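Local coordinates for uncharacterized conserved protein of COG5135 (Nostoc punctiforme, PDB 2I51) that binds flavin mononucleotide and is probably a flavin-dependent oxidoreductase akin to the pyridoxamine 5'-phosphate oxidases, with a substrate that is not known, at residues A24-L29 with T42-G47; Q54-T59 with L157-P162; G9-A14 with F88-D93. All coordinates share one frame; numbering follows the deposited sequence. Where two conformers were deposited one is given.

Interaction 1: A24-L29 with T42-G47. With FMN (flavin mononucleotide), chain C.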
loop_
_atom_site.group_PDB
_atom_site.type_symbol
_atom_site.label_atom_id
_atom_site.label_comp_id
_atom_site.label_asym_id
_atom_site.label_seq_id
_atom_site.Cartn_x
_atom_site.Cartn_y
_atom_site.Cartn_z
ATOM N N ALA A 24 -10.627 7.094 5.291
ATOM C CA ALA A 24 -10.421 5.888 6.088
ATOM C C ALA A 24 -10.976 4.665 5.353
ATOM O O ALA A 24 -10.705 3.560 5.774
ATOM C CB ALA A 24 -11.080 6.016 7.429
ATOM N N ARG A 25 -11.744 4.865 4.279
ATOM C CA ARG A 25 -12.199 3.767 3.430
ATOM C C ARG A 25 -11.263 3.545 2.241
ATOM O O ARG A 25 -11.565 2.720 1.372
ATOM C CB ARG A 25 -13.623 3.950 3.020
ATOM C CG ARG A 25 -14.540 3.812 4.296
ATOM C CD ARG A 25 -15.952 4.162 4.032
ATOM N NE ARG A 25 -16.517 3.185 3.124
ATOM C CZ ARG A 25 -17.242 2.117 3.470
ATOM N NH1 ARG A 25 -17.548 1.864 4.740
ATOM N NH2 ARG A 25 -17.684 1.298 2.512
ATOM N N TYR A 26 -10.097 4.170 2.240
ATOM C CA TYR A 26 -9.124 3.962 1.187
ATOM C C TYR A 26 -8.046 3.020 1.708
ATOM O O TYR A 26 -7.570 3.147 2.856
ATOM C CB TYR A 26 -8.464 5.264 0.770
ATOM C CG TYR A 26 -9.361 6.342 0.274
ATOM C CD1 TYR A 26 -10.651 6.101 -0.110
ATOM C CD2 TYR A 26 -8.894 7.639 0.221
ATOM C CE1 TYR A 26 -11.478 7.165 -0.533
ATOM C CE2 TYR A 26 -9.673 8.665 -0.194
ATOM C CZ TYR A 26 -10.947 8.430 -0.571
ATOM O OH TYR A 26 -11.764 9.497 -0.994
ATOM N N LEU A 27 -7.656 2.038 0.911
ATOM C CA LEU A 27 -6.679 1.057 1.344
ATOM C C LEU A 27 -5.762 0.728 0.175
ATOM O O LEU A 27 -6.062 1.044 -0.995
ATOM C CB LEU A 27 -7.358 -0.177 1.934
ATOM C CG LEU A 27 -8.357 -0.936 1.062
ATOM C CD1 LEU A 27 -7.605 -1.732 -0.029
ATOM C CD2 LEU A 27 -9.257 -1.897 1.946
ATOM N N GLN A 28 -4.645 0.080 0.438
ATOM C CA GLN A 28 -3.646 -0.211 -0.584
ATOM C C GLN A 28 -3.602 -1.680 -0.924
ATOM O O GLN A 28 -3.397 -2.523 -0.010
ATOM C CB GLN A 28 -2.271 0.321 -0.160
ATOM C CG GLN A 28 -2.188 1.840 -0.141
ATOM C CD GLN A 28 -2.977 2.513 0.929
ATOM O OE1 GLN A 28 -3.007 2.042 2.082
ATOM N NE2 GLN A 28 -3.679 3.611 0.571
ATOM N N LEU A 29 -3.750 -1.992 -2.208
ATOM C CA LEU A 29 -3.761 -3.389 -2.639
ATOM C C LEU A 29 -2.469 -3.685 -3.369
ATOM O O LEU A 29 -2.149 -3.095 -4.430
ATOM C CB LEU A 29 -4.901 -3.617 -3.625
ATOM C CG LEU A 29 -4.900 -4.998 -4.331
ATOM C CD1 LEU A 29 -5.519 -5.950 -3.381
ATOM C CD2 LEU A 29 -5.621 -4.937 -5.701
ATOM N N THR A 42 -3.818 2.440 -4.354
ATOM C CA THR A 42 -4.957 2.687 -3.517
ATOM C C THR A 42 -6.257 2.321 -4.233
ATOM O O THR A 42 -6.396 2.619 -5.444
ATOM C CB THR A 42 -5.002 4.165 -3.076
ATOM O OG1 THR A 42 -3.771 4.485 -2.397
ATOM C CG2 THR A 42 -6.178 4.450 -2.122
ATOM N N LEU A 43 -7.179 1.708 -3.490
ATOM C CA LEU A 43 -8.529 1.482 -3.942
ATOM C C LEU A 43 -9.486 1.945 -2.873
ATOM O O LEU A 43 -9.120 2.068 -1.715
ATOM C CB LEU A 43 -8.829 -0.002 -4.142
ATOM C CG LEU A 43 -7.828 -0.804 -4.955
ATOM C CD1 LEU A 43 -8.191 -2.323 -4.896
ATOM C CD2 LEU A 43 -7.847 -0.248 -6.302
ATOM N N VAL A 44 -10.748 2.186 -3.226
ATOM C CA VAL A 44 -11.824 2.422 -2.254
ATOM C C VAL A 44 -12.477 1.133 -1.815
ATOM O O VAL A 44 -12.916 0.340 -2.665
ATOM C CB VAL A 44 -12.917 3.304 -2.907
ATOM C CG1 VAL A 44 -14.098 3.560 -1.911
ATOM C CG2 VAL A 44 -12.319 4.640 -3.402
ATOM N N PHE A 45 -12.535 0.878 -0.509
ATOM C CA PHE A 45 -13.293 -0.230 0.032
ATOM C C PHE A 45 -14.784 0.057 -0.154
ATOM O O PHE A 45 -15.286 1.089 0.251
ATOM C CB PHE A 45 -12.989 -0.316 1.524
ATOM C CG PHE A 45 -13.874 -1.249 2.290
ATOM C CD1 PHE A 45 -13.785 -2.625 2.092
ATOM C CD2 PHE A 45 -14.762 -0.763 3.217
ATOM C CE1 PHE A 45 -14.600 -3.468 2.832
ATOM C CE2 PHE A 45 -15.550 -1.604 3.962
ATOM C CZ PHE A 45 -15.453 -2.942 3.781
ATOM N N ARG A 46 -15.468 -0.924 -0.729
ATOM C CA ARG A 46 -16.890 -0.803 -1.048
ATOM C C ARG A 46 -17.757 -1.793 -0.280
ATOM O O ARG A 46 -18.763 -2.296 -0.809
ATOM C CB ARG A 46 -17.088 -0.952 -2.551
ATOM C CG ARG A 46 -16.156 -0.026 -3.334
ATOM C CD ARG A 46 -16.723 0.510 -4.577
ATOM N NE ARG A 46 -15.987 1.652 -5.133
ATOM C CZ ARG A 46 -16.497 2.890 -5.246
ATOM N NH1 ARG A 46 -17.693 3.177 -4.777
ATOM N NH2 ARG A 46 -15.783 3.869 -5.774
ATOM N N GLY A 47 -17.380 -2.109 0.959
ATOM C CA GLY A 47 -18.151 -2.988 1.800
ATOM C C GLY A 47 -17.830 -4.457 1.622
ATOM O O GLY A 47 -17.096 -4.850 0.738
HETATM N N1 FMN C . -8.481 2.431 -8.908
HETATM C C2 FMN C . -9.358 1.422 -9.055
HETATM O O2 FMN C . -9.240 0.575 -9.946
HETATM N N3 FMN C . -10.397 1.290 -8.155
HETATM C C4 FMN C . -10.598 2.164 -7.128
HETATM O O4 FMN C . -11.478 1.951 -6.214
HETATM C C4A FMN C . -9.700 3.208 -6.965
HETATM N N5 FMN C . -9.867 4.142 -5.956
HETATM C C5A FMN C . -8.808 5.059 -5.724
HETATM C C6 FMN C . -8.897 5.919 -4.651
HETATM C C7 FMN C . -7.903 6.872 -4.374
HETATM C C7M FMN C . -7.907 7.612 -3.062
HETATM C C8 FMN C . -6.839 6.953 -5.271
HETATM C C8M FMN C . -5.608 7.783 -4.884
HETATM C C9 FMN C . -6.756 6.097 -6.371
HETATM C C9A FMN C . -7.762 5.176 -6.624
HETATM N N10 FMN C . -7.718 4.335 -7.713
HETATM C C10 FMN C . -8.621 3.329 -7.866
HETATM C "C1'" FMN C . -6.673 4.518 -8.808
HETATM C "C2'" FMN C . -5.549 3.506 -8.549
HETATM O "O2'" FMN C . -4.804 3.863 -7.357
HETATM C "C3'" FMN C . -4.602 3.315 -9.750
HETATM O "O3'" FMN C . -4.135 4.593 -10.136
HETATM C "C4'" FMN C . -5.423 2.700 -10.904
HETATM O "O4'" FMN C . -6.338 1.678 -10.496
HETATM C "C5'" FMN C . -4.429 2.057 -11.869
HETATM O "O5'" FMN C . -3.697 1.054 -11.176
HETATM P P FMN C . -3.044 -0.139 -11.966
HETATM O O1P FMN C . -4.078 -1.062 -12.504
HETATM O O2P FMN C . -2.234 0.518 -13.128
HETATM O O3P FMN C . -2.055 -0.786 -11.051
HETATM O O HOH W 1 -16.939 3.341 0.207
#

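Interaction 2: Q54-T59 with L157-P162. With FMN (flavin mononucleotide), chain C.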
loop_
_atom_site.group_PDB
_atom_site.type_symbol
_atom_site.label_atom_id
_atom_site.label_comp_id
_atom_site.label_asym_id
_atom_site.label_seq_id
_atom_site.Cartn_x
_atom_site.Cartn_y
_atom_site.Cartn_z
ATOM N N GLN A 54 -15.904 -11.602 2.212
ATOM C CA GLN A 54 -15.172 -11.002 1.097
ATOM C C GLN A 54 -15.346 -9.513 1.040
ATOM O O GLN A 54 -16.433 -8.976 1.183
ATOM C CB GLN A 54 -15.585 -11.614 -0.214
ATOM C CG GLN A 54 -15.339 -13.106 -0.206
ATOM C CD GLN A 54 -15.000 -13.669 -1.580
ATOM O OE1 GLN A 54 -14.071 -13.221 -2.205
ATOM N NE2 GLN A 54 -15.674 -14.725 -1.980
ATOM N N LEU A 55 -14.248 -8.824 0.782
ATOM C CA LEU A 55 -14.277 -7.357 0.562
ATOM C C LEU A 55 -14.479 -7.032 -0.911
ATOM O O LEU A 55 -13.868 -7.706 -1.770
ATOM C CB LEU A 55 -12.932 -6.739 0.992
ATOM C CG LEU A 55 -12.562 -6.827 2.468
ATOM C CD1 LEU A 55 -12.099 -8.251 2.936
ATOM C CD2 LEU A 55 -11.410 -5.833 2.688
ATOM N N ARG A 56 -15.290 -6.008 -1.179
ATOM C CA ARG A 56 -15.629 -5.540 -2.532
ATOM C C ARG A 56 -14.857 -4.314 -2.924
ATOM O O ARG A 56 -14.740 -3.344 -2.158
ATOM C CB ARG A 56 -17.128 -5.179 -2.627
ATOM C CG ARG A 56 -18.054 -6.248 -2.307
ATOM C CD ARG A 56 -19.483 -5.872 -2.733
ATOM N NE ARG A 56 -19.948 -4.646 -2.112
ATOM C CZ ARG A 56 -21.085 -4.023 -2.404
ATOM N NH1 ARG A 56 -21.961 -4.521 -3.301
ATOM N NH2 ARG A 56 -21.361 -2.868 -1.811
ATOM N N PHE A 57 -14.369 -4.333 -4.182
ATOM C CA PHE A 57 -13.770 -3.188 -4.833
ATOM C C PHE A 57 -14.259 -3.208 -6.293
ATOM O O PHE A 57 -14.784 -4.239 -6.760
ATOM C CB PHE A 57 -12.257 -3.330 -4.844
ATOM C CG PHE A 57 -11.682 -3.615 -3.493
ATOM C CD1 PHE A 57 -11.394 -2.584 -2.652
ATOM C CD2 PHE A 57 -11.466 -4.894 -3.083
ATOM C CE1 PHE A 57 -10.901 -2.838 -1.387
ATOM C CE2 PHE A 57 -10.934 -5.177 -1.843
ATOM C CZ PHE A 57 -10.664 -4.109 -0.987
ATOM N N ILE A 58 -14.025 -2.109 -6.991
ATOM C CA ILE A 58 -14.250 -2.038 -8.431
ATOM C C ILE A 58 -12.964 -1.653 -9.116
ATOM O O ILE A 58 -12.094 -0.983 -8.512
ATOM C CB ILE A 58 -15.387 -1.053 -8.782
ATOM C CG1 ILE A 58 -14.994 0.402 -8.572
ATOM C CG2 ILE A 58 -16.657 -1.463 -8.062
ATOM C CD1 ILE A 58 -16.093 1.462 -8.901
ATOM N N THR A 59 -12.847 -2.060 -10.368
ATOM C CA THR A 59 -11.698 -1.683 -11.187
ATOM C C THR A 59 -12.059 -1.816 -12.645
ATOM O O THR A 59 -13.072 -2.429 -12.996
ATOM C CB THR A 59 -10.423 -2.445 -10.808
ATOM O OG1 THR A 59 -9.265 -1.711 -11.230
ATOM C CG2 THR A 59 -10.429 -3.860 -11.378
ATOM N N LEU A 157 -16.095 -6.107 -10.836
ATOM C CA LEU A 157 -16.180 -6.270 -9.376
ATOM C C LEU A 157 -14.963 -7.140 -8.985
ATOM O O LEU A 157 -14.681 -8.169 -9.552
ATOM C CB LEU A 157 -17.470 -6.984 -8.959
ATOM C CG LEU A 157 -17.564 -7.393 -7.474
ATOM C CD1 LEU A 157 -17.501 -6.211 -6.514
ATOM C CD2 LEU A 157 -18.885 -8.185 -7.258
ATOM N N LEU A 158 -14.218 -6.656 -8.026
ATOM C CA LEU A 158 -13.036 -7.363 -7.492
ATOM C C LEU A 158 -13.340 -7.749 -6.053
ATOM O O LEU A 158 -13.702 -6.875 -5.233
ATOM C CB LEU A 158 -11.826 -6.465 -7.636
ATOM C CG LEU A 158 -10.520 -6.965 -7.096
ATOM C CD1 LEU A 158 -10.123 -8.266 -7.815
ATOM C CD2 LEU A 158 -9.451 -5.838 -7.299
ATOM N N LEU A 159 -13.247 -9.035 -5.743
ATOM C CA LEU A 159 -13.432 -9.544 -4.371
ATOM C C LEU A 159 -12.111 -10.026 -3.815
ATOM O O LEU A 159 -11.380 -10.730 -4.527
ATOM C CB LEU A 159 -14.386 -10.695 -4.384
ATOM C CG LEU A 159 -15.774 -10.387 -4.908
ATOM C CD1 LEU A 159 -16.580 -11.738 -5.003
ATOM C CD2 LEU A 159 -16.552 -9.329 -4.106
ATOM N N LEU A 160 -11.856 -9.740 -2.545
ATOM C CA LEU A 160 -10.779 -10.341 -1.781
ATOM C C LEU A 160 -11.359 -11.205 -0.673
ATOM O O LEU A 160 -12.196 -10.747 0.116
ATOM C CB LEU A 160 -9.891 -9.250 -1.182
ATOM C CG LEU A 160 -8.801 -9.826 -0.262
ATOM C CD1 LEU A 160 -7.772 -10.501 -1.063
ATOM C CD2 LEU A 160 -8.189 -8.632 0.544
ATOM N N ASP A 161 -10.906 -12.456 -0.627
ATOM C CA ASP A 161 -11.285 -13.412 0.431
ATOM C C ASP A 161 -10.099 -13.639 1.358
ATOM O O ASP A 161 -9.213 -14.435 1.015
ATOM C CB ASP A 161 -11.706 -14.753 -0.155
ATOM C CG ASP A 161 -12.345 -15.681 0.911
ATOM O OD1 ASP A 161 -12.948 -15.181 1.908
ATOM O OD2 ASP A 161 -12.342 -16.896 0.655
ATOM N N PRO A 162 -10.053 -12.915 2.494
ATOM C CA PRO A 162 -8.874 -13.077 3.340
ATOM C C PRO A 162 -8.700 -14.470 3.934
ATOM O O PRO A 162 -9.660 -15.062 4.408
ATOM C CB PRO A 162 -9.109 -12.070 4.463
ATOM C CG PRO A 162 -10.045 -11.057 3.902
ATOM C CD PRO A 162 -10.969 -11.897 3.056
HETATM N N1 FMN C . -8.481 2.431 -8.908
HETATM C C2 FMN C . -9.358 1.422 -9.055
HETATM O O2 FMN C . -9.240 0.575 -9.946
HETATM N N3 FMN C . -10.397 1.290 -8.155
HETATM C C4 FMN C . -10.598 2.164 -7.128
HETATM O O4 FMN C . -11.478 1.951 -6.214
HETATM C C4A FMN C . -9.700 3.208 -6.965
HETATM N N5 FMN C . -9.867 4.142 -5.956
HETATM C C5A FMN C . -8.808 5.059 -5.724
HETATM C C6 FMN C . -8.897 5.919 -4.651
HETATM C C7 FMN C . -7.903 6.872 -4.374
HETATM C C7M FMN C . -7.907 7.612 -3.062
HETATM C C8 FMN C . -6.839 6.953 -5.271
HETATM C C8M FMN C . -5.608 7.783 -4.884
HETATM C C9 FMN C . -6.756 6.097 -6.371
HETATM C C9A FMN C . -7.762 5.176 -6.624
HETATM N N10 FMN C . -7.718 4.335 -7.713
HETATM C C10 FMN C . -8.621 3.329 -7.866
HETATM C "C1'" FMN C . -6.673 4.518 -8.808
HETATM C "C2'" FMN C . -5.549 3.506 -8.549
HETATM O "O2'" FMN C . -4.804 3.863 -7.357
HETATM C "C3'" FMN C . -4.602 3.315 -9.750
HETATM O "O3'" FMN C . -4.135 4.593 -10.136
HETATM C "C4'" FMN C . -5.423 2.700 -10.904
HETATM O "O4'" FMN C . -6.338 1.678 -10.496
HETATM C "C5'" FMN C . -4.429 2.057 -11.869
HETATM O "O5'" FMN C . -3.697 1.054 -11.176
HETATM P P FMN C . -3.044 -0.139 -11.966
HETATM O O1P FMN C . -4.078 -1.062 -12.504
HETATM O O2P FMN C . -2.234 0.518 -13.128
HETATM O O3P FMN C . -2.055 -0.786 -11.051
#

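Interaction 3: G9-A14 with F88-D93. With FMN (flavin mononucleotide), chain P.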
loop_
_atom_site.group_PDB
_atom_site.type_symbol
_atom_site.label_atom_id
_atom_site.label_comp_id
_atom_site.label_asym_id
_atom_site.label_seq_id
_atom_site.Cartn_x
_atom_site.Cartn_y
_atom_site.Cartn_z
ATOM N N GLY A 9 -15.557 -7.878 13.754
ATOM C CA GLY A 9 -15.862 -6.874 14.745
ATOM C C GLY A 9 -14.815 -5.792 14.848
ATOM O O GLY A 9 -15.143 -4.599 14.980
ATOM N N ALA A 10 -13.546 -6.189 14.735
ATOM C CA ALA A 10 -12.431 -5.239 14.786
ATOM C C ALA A 10 -12.542 -4.262 13.627
ATOM O O ALA A 10 -12.343 -3.020 13.775
ATOM C CB ALA A 10 -11.065 -5.976 14.780
ATOM N N ILE A 11 -12.806 -4.785 12.431
ATOM C CA ILE A 11 -12.982 -3.937 11.263
ATOM C C ILE A 11 -14.161 -2.975 11.447
ATOM O O ILE A 11 -14.084 -1.802 11.116
ATOM C CB ILE A 11 -13.200 -4.776 9.947
ATOM C CG1 ILE A 11 -11.817 -5.317 9.520
ATOM C CG2 ILE A 11 -13.840 -3.925 8.801
ATOM C CD1 ILE A 11 -10.908 -4.287 8.908
ATOM N N ALA A 12 -15.285 -3.504 11.975
ATOM C CA ALA A 12 -16.443 -2.654 12.173
ATOM C C ALA A 12 -16.132 -1.523 13.130
ATOM O O ALA A 12 -16.562 -0.392 12.944
ATOM C CB ALA A 12 -17.619 -3.487 12.698
ATOM N N HIS A 13 -15.394 -1.835 14.183
ATOM C CA HIS A 13 -15.031 -0.808 15.208
ATOM C C HIS A 13 -14.066 0.198 14.615
ATOM O O HIS A 13 -14.135 1.384 14.970
ATOM C CB HIS A 13 -14.466 -1.513 16.439
ATOM C CG HIS A 13 -14.299 -0.619 17.626
ATOM N ND1 HIS A 13 -13.271 -0.727 18.550
ATOM C CD2 HIS A 13 -15.169 0.275 18.140
ATOM C CE1 HIS A 13 -13.493 0.140 19.538
ATOM N NE2 HIS A 13 -14.633 0.760 19.295
ATOM N N ALA A 14 -13.151 -0.216 13.754
ATOM C CA ALA A 14 -12.244 0.725 13.100
ATOM C C ALA A 14 -13.006 1.631 12.143
ATOM O O ALA A 14 -12.857 2.865 12.174
ATOM C CB ALA A 14 -11.124 -0.045 12.370
ATOM N N PHE A 88 -4.657 -2.980 9.420
ATOM C CA PHE A 88 -5.013 -4.339 9.053
ATOM C C PHE A 88 -4.284 -4.710 7.767
ATOM O O PHE A 88 -4.369 -4.003 6.752
ATOM C CB PHE A 88 -6.505 -4.516 8.838
ATOM C CG PHE A 88 -7.347 -4.258 10.024
ATOM C CD1 PHE A 88 -7.617 -2.979 10.456
ATOM C CD2 PHE A 88 -7.877 -5.343 10.736
ATOM C CE1 PHE A 88 -8.445 -2.744 11.582
ATOM C CE2 PHE A 88 -8.713 -5.106 11.846
ATOM C CZ PHE A 88 -9.004 -3.803 12.243
ATOM N N ARG A 89 -3.592 -5.818 7.804
ATOM C CA ARG A 89 -3.007 -6.417 6.607
ATOM C C ARG A 89 -3.806 -7.665 6.334
ATOM O O ARG A 89 -4.049 -8.433 7.264
ATOM C CB ARG A 89 -1.528 -6.749 6.813
ATOM C CG ARG A 89 -0.691 -5.527 6.978
ATOM C CD ARG A 89 0.715 -5.874 7.475
ATOM N NE ARG A 89 1.416 -6.719 6.497
ATOM C CZ ARG A 89 2.653 -7.196 6.644
ATOM N NH1 ARG A 89 3.237 -7.008 7.771
ATOM N NH2 ARG A 89 3.228 -7.919 5.672
HETATM N N MSE A 90 -4.297 -7.845 5.134
HETATM C CA MSE A 90 -5.153 -8.975 4.820
HETATM C C MSE A 90 -4.721 -9.582 3.509
HETATM O O MSE A 90 -4.662 -8.907 2.487
HETATM C CB MSE A 90 -6.620 -8.581 4.732
HETATM C CG MSE A 90 -7.182 -7.970 5.979
HETATM SE SE MSE A 90 -9.079 -7.852 5.712
HETATM C CE MSE A 90 -9.553 -6.719 7.218
ATOM N N ALA A 91 -4.422 -10.869 3.555
ATOM C CA ALA A 91 -3.894 -11.574 2.400
ATOM C C ALA A 91 -4.846 -12.672 2.003
ATOM O O ALA A 91 -5.391 -13.341 2.857
ATOM C CB ALA A 91 -2.588 -12.179 2.727
ATOM N N GLY A 92 -5.050 -12.851 0.705
ATOM C CA GLY A 92 -5.888 -13.933 0.229
ATOM C C GLY A 92 -6.129 -13.830 -1.255
ATOM O O GLY A 92 -5.459 -13.083 -1.963
ATOM N N ASP A 93 -7.037 -14.675 -1.725
ATOM C CA ASP A 93 -7.254 -14.769 -3.157
ATOM C C ASP A 93 -8.277 -13.763 -3.639
ATOM O O ASP A 93 -9.255 -13.444 -2.976
ATOM C CB ASP A 93 -7.683 -16.157 -3.577
ATOM C CG ASP A 93 -6.522 -17.111 -3.681
ATOM O OD1 ASP A 93 -5.523 -16.834 -4.402
ATOM O OD2 ASP A 93 -6.631 -18.138 -3.026
HETATM N N1 FMN P . 7.522 -0.964 10.589
HETATM C C2 FMN P . 8.838 -0.679 10.259
HETATM O O2 FMN P . 9.661 -1.587 10.099
HETATM N N3 FMN P . 9.225 0.611 10.053
HETATM C C4 FMN P . 8.412 1.706 10.218
HETATM O O4 FMN P . 8.765 2.849 9.905
HETATM C C4A FMN P . 7.089 1.440 10.560
HETATM N N5 FMN P . 6.208 2.504 10.748
HETATM C C5A FMN P . 4.856 2.197 10.906
HETATM C C6 FMN P . 3.929 3.226 10.960
HETATM C C7 FMN P . 2.563 2.973 11.146
HETATM C C7M FMN P . 1.565 4.114 11.062
HETATM C C8 FMN P . 2.130 1.663 11.279
HETATM C C8M FMN P . 0.632 1.336 11.242
HETATM C C9 FMN P . 3.049 0.637 11.262
HETATM C C9A FMN P . 4.428 0.874 11.077
HETATM N N10 FMN P . 5.365 -0.171 11.076
HETATM C C10 FMN P . 6.689 0.097 10.729
HETATM C "C1'" FMN P . 5.000 -1.593 11.353
HETATM C "C2'" FMN P . 4.801 -2.308 10.034
HETATM O "O2'" FMN P . 3.588 -1.864 9.361
HETATM C "C3'" FMN P . 4.793 -3.837 10.217
HETATM O "O3'" FMN P . 3.807 -4.208 11.198
HETATM C "C4'" FMN P . 6.156 -4.274 10.726
HETATM O "O4'" FMN P . 7.249 -3.600 10.101
HETATM C "C5'" FMN P . 6.285 -5.747 10.407
HETATM O "O5'" FMN P . 6.243 -5.959 9.019
HETATM P P FMN P . 6.822 -7.254 8.306
HETATM O O1P FMN P . 8.326 -7.168 8.328
HETATM O O2P FMN P . 6.323 -8.382 9.208
HETATM O O3P FMN P . 6.256 -7.299 6.937
#

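Interaction 1: A24-L29 with T42-G47
L27 and L43 face each other as a hydrogen-bonded pair of an antiparallel beta hairpin, strands 26-32 and 38-44 of the FMN-binding split-barrel fold. L27 N reaches L43 O at 3.0 Å, L43 N returns to L27 O, and F45 N closes on R25 O at 2.8 Å. Y26 and V44, a non-hydrogen-bonded pair, lie between these bonds; Q28 and T42 form the next such pair, beyond L27 and L43.

The apolar contacts divide by face. L43 CD1 packs against CB and CD2 of L29, while L27 CD2 touches F45 CB; F57 of strand 55-60 covers both L27 and L43 on this side. On the other face Y26 and V44 lie side by side, CE1 3.9 Å from CG2. With its CG anti to the carbonyl carbon (chi1 -59°), the tyrosine puts one ring face under the flavin methyl C7M, 3.4 Å from CD2. An alanine at Y26 would take away this aromatic surface and is likely to leave the flavin methyl and V44 CG2 without their neighbour.

Flavin bonds use backbone atoms of the second strand: V44 N donates to flavin O4 at 3.1 Å, and T42 O accepts from the ribityl O2'. T42 OG1 turns instead to Q87 of the second subunit.

At the exposed end the R25 guanidinium lies with one face toward F45 CD2, its plane 47° from the ring. R25 NH2 makes a weak bond to F45 O, and a water accepts from R25 NE at 3.0 Å while donating to that same F45 O.

Interaction 2: Q54-T59 with L157-P162
F57 and L158 form one of two hydrogen-bonded pairs between 54-59 and 157-162, on the antiparallel strands 55-60 and 155-169 of the barrel sheet of this flavoprotein fold; L55 and L160 form the other. Each pair exchanges two backbone bonds. That from L158 N to F57 O is 2.8 Å long, with its donor 37° out of the carbonyl plane, whereas the other three approach in plane.

The tight side carries F57, L55, L158 and L160. Here F57 presents its ring edge to the opposite strand: L158 O and L160 CB lie near the ring plane, L160 CB 4.3 Å from CE2. L55 sends CD1 obliquely onto the proline ring, 3.6 Å from P162 CG. On the reverse face L157, its CG anti to the backbone N (chi1 171°), swings CD1 back over the other strand to within 3.4 Å of F57 O and 4.0 Å of R56 CB. R56 and L159 run side by side, CG against CD2.

The solvent-facing end, partly exposed though closely packed, is at Q54 and D161. The Q54 chain crosses L159 at about a right angle, and its OE1 rests 3.4 Å from L159 CB and 3.5 Å from D161 CB. The D161 carboxylate turns to a salt bridge with R182.

The looser part is the far end, where the side chains of I58 and T59 stay off 157-162 and the strand serves the cofactor: flavin N3 donates to I58 O at 2.9 Å, and T59 OG1 donates to flavin O2. Helix 107-116 covers the R56 face, receiving R56 in a salt bridge to E116 and packing M113 on L157, while strand 86-97 flanks 155-169 on its other edge, with L94 and L96 against L160 and L158.

Interaction 3: G9-A14 with F88-D93
I11 drops its end onto the ring of F88, fastening the N-terminal helix 8-17 to strand 86-97 of the barrel by a CH-pi contact. I11 CB leaves the helix beside the strand and does not head straight for it. CG1 stands anti to the carbonyl carbon (chi1 -77°), and this turn brings the longer branch over the sheet; in the conformers given, CG1 itself comes 3.5 Å from the selenomethionine methyl, M90 CE. CD1 completes the chain, 3.5 Å above the F88 ring centroid and only 6° off the ring normal, so it sits squarely over the middle. M90 CE also reaches it, tip to tip, in a tight approach; both side chains were modelled in two conformers, so both contacts of M90 CE deserve caution.

The same helix meets the F88 ring twice more: A10 CB lies at its edge in the ring plane, 3.9 Å from CE2, and A14 CB, one turn on, comes to CE1 at 3.9 Å. Small alanines thus let the backbone come near the ring, while I11 supplies the cover.

R89 points the other way, its NH1 donating to phosphate O3P of an FMN at 3.1 Å.

Around the contact, H167 of strand 155-169 stacks on F88, and W79 of strand 74-81 and F48 pack on I11, setting the helix over a patch built by three neighbouring strands.

Interactions 1 and 2 are strand pairings held by backbone bonds, whereas interaction 3 seats a helix on the sheet through apolar packing, with no backbone pairing. Interaction 2 is a buried contact close to the centre of the chain; interaction 1 is only partly buried, with an exposed arginine at one end; interaction 3 is buried but farther out. Interactions 1 and 2 meet directly through R56, which bonds to R46 and G47, and both hold the same FMN. Interaction 3 shares the sheet with interaction 2 through a probable bond from D161 N to D93 O, but its R89 serves the other flavin, whose other hydrogen bonds come mostly from the second subunit.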